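Local coordinates for protein catalase (Exiguobacterium oxidotolerans, PDB 2J2M) that breaks down hydrogen peroxide to water and oxygen at a heme iron, as a tetrameric catalase, at residues A[135-140]-A[418-423]. Residues are numbered along the deposited sequence; the frame is centred on the assembly and turned at random.
Sequences FIRDAM and TNNFGQ
R137 reaches across to T418 and N420 in a small polar surface contact, where a loop of the catalase core meets the turn leading into helix 422-430 at the start of the C-terminal helical region. One side chain does all the bridging from segment 135-140. The main bond runs from R137 NH2 to N420 OD1, 2.8 Å long and fairly straight at 161°. It lands on a lone pair in the carbonyl plane, and the guanidinium and amide planes lie only 10° apart, so the two flat groups meet edge to edge. R137 NH1 adds two weak hydrogen bonds, to N420 OD1 and to the backbone T418 O, both 3.4 Å. Over one face of the guanidinium sits the methyl T418 CG2, 3.4 Å from R137 NH2. The arginine chain leaves the backbone with CG between N and the carbonyl carbon (chi1 69°), runs extended through chi2 and bends at chi3, which brings its end group level with the asparagine amide. R137 NH1 also forms a salt bridge with D279, which is likely to fix the rotation of the group further, while K282 NZ donates to T418 O. With an alanine here, N420 OD1 would probably lose its main donor from the core loop, D279 this positive partner, and a gap would open beside T418 CG2. Next along the loop, D138 OD1 accepts from M140 N at 2.9 Å in an Asx turn, and also hydrogen-bonds S22 OG of a second subunit. The R137 side chain lies about 9 Å from a bound heme, so it does not touch the cofactor. Joining core loop to pre-helix turn, the arrangement is a polar junction between the heme-bearing catalase core and the C-terminal helical domain found in many heme catalases.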
ATOM      1  N   PHE A 135     -27.503   9.055  15.145  1.00  6.97           N
ATOM      2  CA  PHE A 135     -27.533  10.523  15.150  1.00  7.08           C
ATOM      3  C   PHE A 135     -28.116  11.093  13.855  1.00  7.32           C
ATOM      4  O   PHE A 135     -28.671  12.182  13.863  1.00  8.12           O
ATOM      5  CB  PHE A 135     -26.138  11.149  15.340  1.00  6.73           C
ATOM      6  CG  PHE A 135     -25.353  10.661  16.574  1.00  6.44           C
ATOM      7  CD1 PHE A 135     -24.568   9.505  16.512  1.00  5.93           C
ATOM      8  CD2 PHE A 135     -25.334  11.409  17.737  1.00  4.85           C
ATOM      9  CE1 PHE A 135     -23.817   9.076  17.601  1.00  7.11           C
ATOM     10  CE2 PHE A 135     -24.573  11.013  18.833  1.00  8.02           C
ATOM     11  CZ  PHE A 135     -23.808   9.829  18.770  1.00  7.32           C
ATOM     12  N   ILE A 136     -27.979  10.355  12.758  1.00  7.05           N
ATOM     13  CA  ILE A 136     -28.214  10.852  11.392  1.00  7.12           C
ATOM     14  C   ILE A 136     -28.963   9.785  10.574  1.00  7.45           C
ATOM     15  O   ILE A 136     -29.044   8.628  10.975  1.00  8.20           O
ATOM     16  CB  ILE A 136     -26.868  11.275  10.656  1.00  7.27           C
ATOM     17  CG1 ILE A 136     -25.856  10.115  10.568  1.00  7.03           C
ATOM     18  CG2 ILE A 136     -26.201  12.453  11.325  1.00  7.59           C
ATOM     19  CD1 ILE A 136     -24.756  10.355   9.552  1.00  5.29           C
ATOM     20  N   ARG A 137     -29.514  10.161   9.438  1.00  8.32           N
ATOM     21  CA  ARG A 137     -30.341   9.223   8.673  1.00  9.75           C
ATOM     22  C   ARG A 137     -29.923   9.036   7.213  1.00  9.85           C
ATOM     23  O   ARG A 137     -30.624   8.369   6.463  1.00 10.53           O
ATOM     24  CB  ARG A 137     -31.830   9.594   8.769  1.00 10.00           C
ATOM     25  CG  ARG A 137     -32.240  10.902   8.032  1.00 10.08           C
ATOM     26  CD  ARG A 137     -33.755  11.131   8.216  1.00 10.83           C
ATOM     27  NE  ARG A 137     -33.966  12.540   8.513  1.00 15.82           N
ATOM     28  CZ  ARG A 137     -34.563  13.032   9.593  1.00 14.70           C
ATOM     29  NH1 ARG A 137     -35.134  12.248  10.513  1.00 13.23           N
ATOM     30  NH2 ARG A 137     -34.626  14.343   9.713  1.00 16.60           N
ATOM     31  N   ASP A 138     -28.796   9.636   6.822  1.00  9.90           N
ATOM     32  CA  ASP A 138     -28.269   9.522   5.463  1.00  9.44           C
ATOM     33  C   ASP A 138     -26.728   9.460   5.544  1.00  9.31           C
ATOM     34  O   ASP A 138     -26.098  10.220   6.297  1.00  8.99           O
ATOM     35  CB  ASP A 138     -28.724  10.717   4.612  1.00  8.95           C
ATOM     36  CG  ASP A 138     -28.457  10.520   3.122  1.00 10.97           C
ATOM     37  OD1 ASP A 138     -27.310  10.121   2.746  1.00  8.92           O
ATOM     38  OD2 ASP A 138     -29.407  10.766   2.313  1.00 11.09           O
ATOM     39  N   ALA A 139     -26.141   8.550   4.761  1.00  9.04           N
ATOM     40  CA  ALA A 139     -24.715   8.275   4.772  1.00  8.50           C
ATOM     41  C   ALA A 139     -23.899   9.504   4.367  1.00  8.67           C
ATOM     42  O   ALA A 139     -22.733   9.633   4.755  1.00  8.35           O
ATOM     43  CB  ALA A 139     -24.413   7.119   3.855  1.00  8.15           C
ATOM     44  N   MET A 140     -24.534  10.409   3.611  1.00  8.59           N
ATOM     45  CA  MET A 140     -23.927  11.672   3.150  1.00  8.73           C
ATOM     46  C   MET A 140     -23.347  12.486   4.302  1.00  8.33           C
ATOM     47  O   MET A 140     -22.384  13.237   4.110  1.00  8.36           O
ATOM     48  CB  MET A 140     -24.959  12.529   2.389  1.00  9.43           C
ATOM     49  CG  MET A 140     -24.389  13.787   1.689  1.00 11.02           C
ATOM     50  SD  MET A 140     -23.164  13.445   0.395  1.00 15.42           S
ATOM     51  CE  MET A 140     -24.259  13.025  -0.966  1.00 11.69           C
ATOM     52  N   THR A 418     -40.004  13.669   9.007  1.00 19.36           N
ATOM     53  CA  THR A 418     -38.744  13.647   9.724  1.00 18.13           C
ATOM     54  C   THR A 418     -38.956  13.443  11.194  1.00 17.34           C
ATOM     55  O   THR A 418     -38.226  12.699  11.813  1.00 17.32           O
ATOM     56  CB  THR A 418     -37.965  14.933   9.475  1.00 18.56           C
ATOM     57  OG1 THR A 418     -38.829  16.058   9.745  1.00 17.10           O
ATOM     58  CG2 THR A 418     -37.480  14.950   8.002  1.00 16.87           C
ATOM     59  N   ASN A 419     -39.965  14.103  11.748  1.00 16.97           N
ATOM     60  CA  ASN A 419     -40.306  13.950  13.159  1.00 16.46           C
ATOM     61  C   ASN A 419     -39.027  13.906  14.018  1.00 15.96           C
ATOM     62  O   ASN A 419     -38.742  12.908  14.707  1.00 15.71           O
ATOM     63  CB  ASN A 419     -41.175  12.697  13.342  1.00 16.65           C
ATOM     64  CG  ASN A 419     -41.798  12.609  14.711  1.00 18.42           C
ATOM     65  OD1 ASN A 419     -41.570  13.453  15.588  1.00 20.34           O
ATOM     66  ND2 ASN A 419     -42.598  11.580  14.908  1.00 20.18           N
ATOM     67  N   ASN A 420     -38.267  15.000  13.945  1.00 14.87           N
ATOM     68  CA  ASN A 420     -36.966  15.133  14.610  1.00 14.56           C
ATOM     69  C   ASN A 420     -37.001  15.135  16.144  1.00 14.18           C
ATOM     70  O   ASN A 420     -35.984  14.811  16.792  1.00 14.03           O
ATOM     71  CB  ASN A 420     -36.247  16.411  14.126  1.00 14.31           C
ATOM     72  CG  ASN A 420     -35.700  16.282  12.707  1.00 13.97           C
ATOM     73  OD1 ASN A 420     -35.442  15.179  12.216  1.00 13.99           O
ATOM     74  ND2 ASN A 420     -35.507  17.412  12.051  1.00 12.15           N
ATOM     75  N   PHE A 421     -38.155  15.502  16.709  1.00 13.43           N
ATOM     76  CA  PHE A 421     -38.285  15.809  18.144  1.00 12.86           C
ATOM     77  C   PHE A 421     -39.349  14.965  18.857  1.00 12.96           C
ATOM     78  O   PHE A 421     -39.301  14.785  20.080  1.00 12.95           O
ATOM     79  CB  PHE A 421     -38.603  17.305  18.339  1.00 12.45           C
ATOM     80  CG  PHE A 421     -37.656  18.231  17.614  1.00 11.42           C
ATOM     81  CD1 PHE A 421     -36.343  18.401  18.055  1.00  9.85           C
ATOM     82  CD2 PHE A 421     -38.078  18.930  16.489  1.00 11.53           C
ATOM     83  CE1 PHE A 421     -35.467  19.245  17.393  1.00 10.26           C
ATOM     84  CE2 PHE A 421     -37.197  19.775  15.800  1.00 11.39           C
ATOM     85  CZ  PHE A 421     -35.894  19.939  16.253  1.00 10.53           C
ATOM     86  N   GLY A 422     -40.301  14.450  18.083  1.00 13.34           N
ATOM     87  CA  GLY A 422     -41.474  13.772  18.623  1.00 13.13           C
ATOM     88  C   GLY A 422     -41.092  12.476  19.287  1.00 13.58           C
ATOM     89  O   GLY A 422     -41.453  12.239  20.451  1.00 14.30           O
ATOM     90  N   GLN A 423     -40.357  11.622  18.571  1.00 13.18           N
ATOM     91  CA  GLN A 423     -39.989  10.337  19.161  1.00 12.68           C
ATOM     92  C   GLN A 423     -38.957  10.483  20.294  1.00 12.63           C
ATOM     93  O   GLN A 423     -39.033   9.774  21.320  1.00 12.42           O
ATOM     94  CB  GLN A 423     -39.550   9.307  18.119  1.00 11.77           C
ATOM     95  CG  GLN A 423     -39.410   7.951  18.806  1.00 11.73           C
ATOM     96  CD  GLN A 423     -39.079   6.814  17.884  1.00 10.99           C
ATOM     97  OE1 GLN A 423     -37.912   6.441  17.754  1.00 10.52           O
ATOM     98  NE2 GLN A 423     -40.097   6.239  17.256  1.00  7.14           N
TER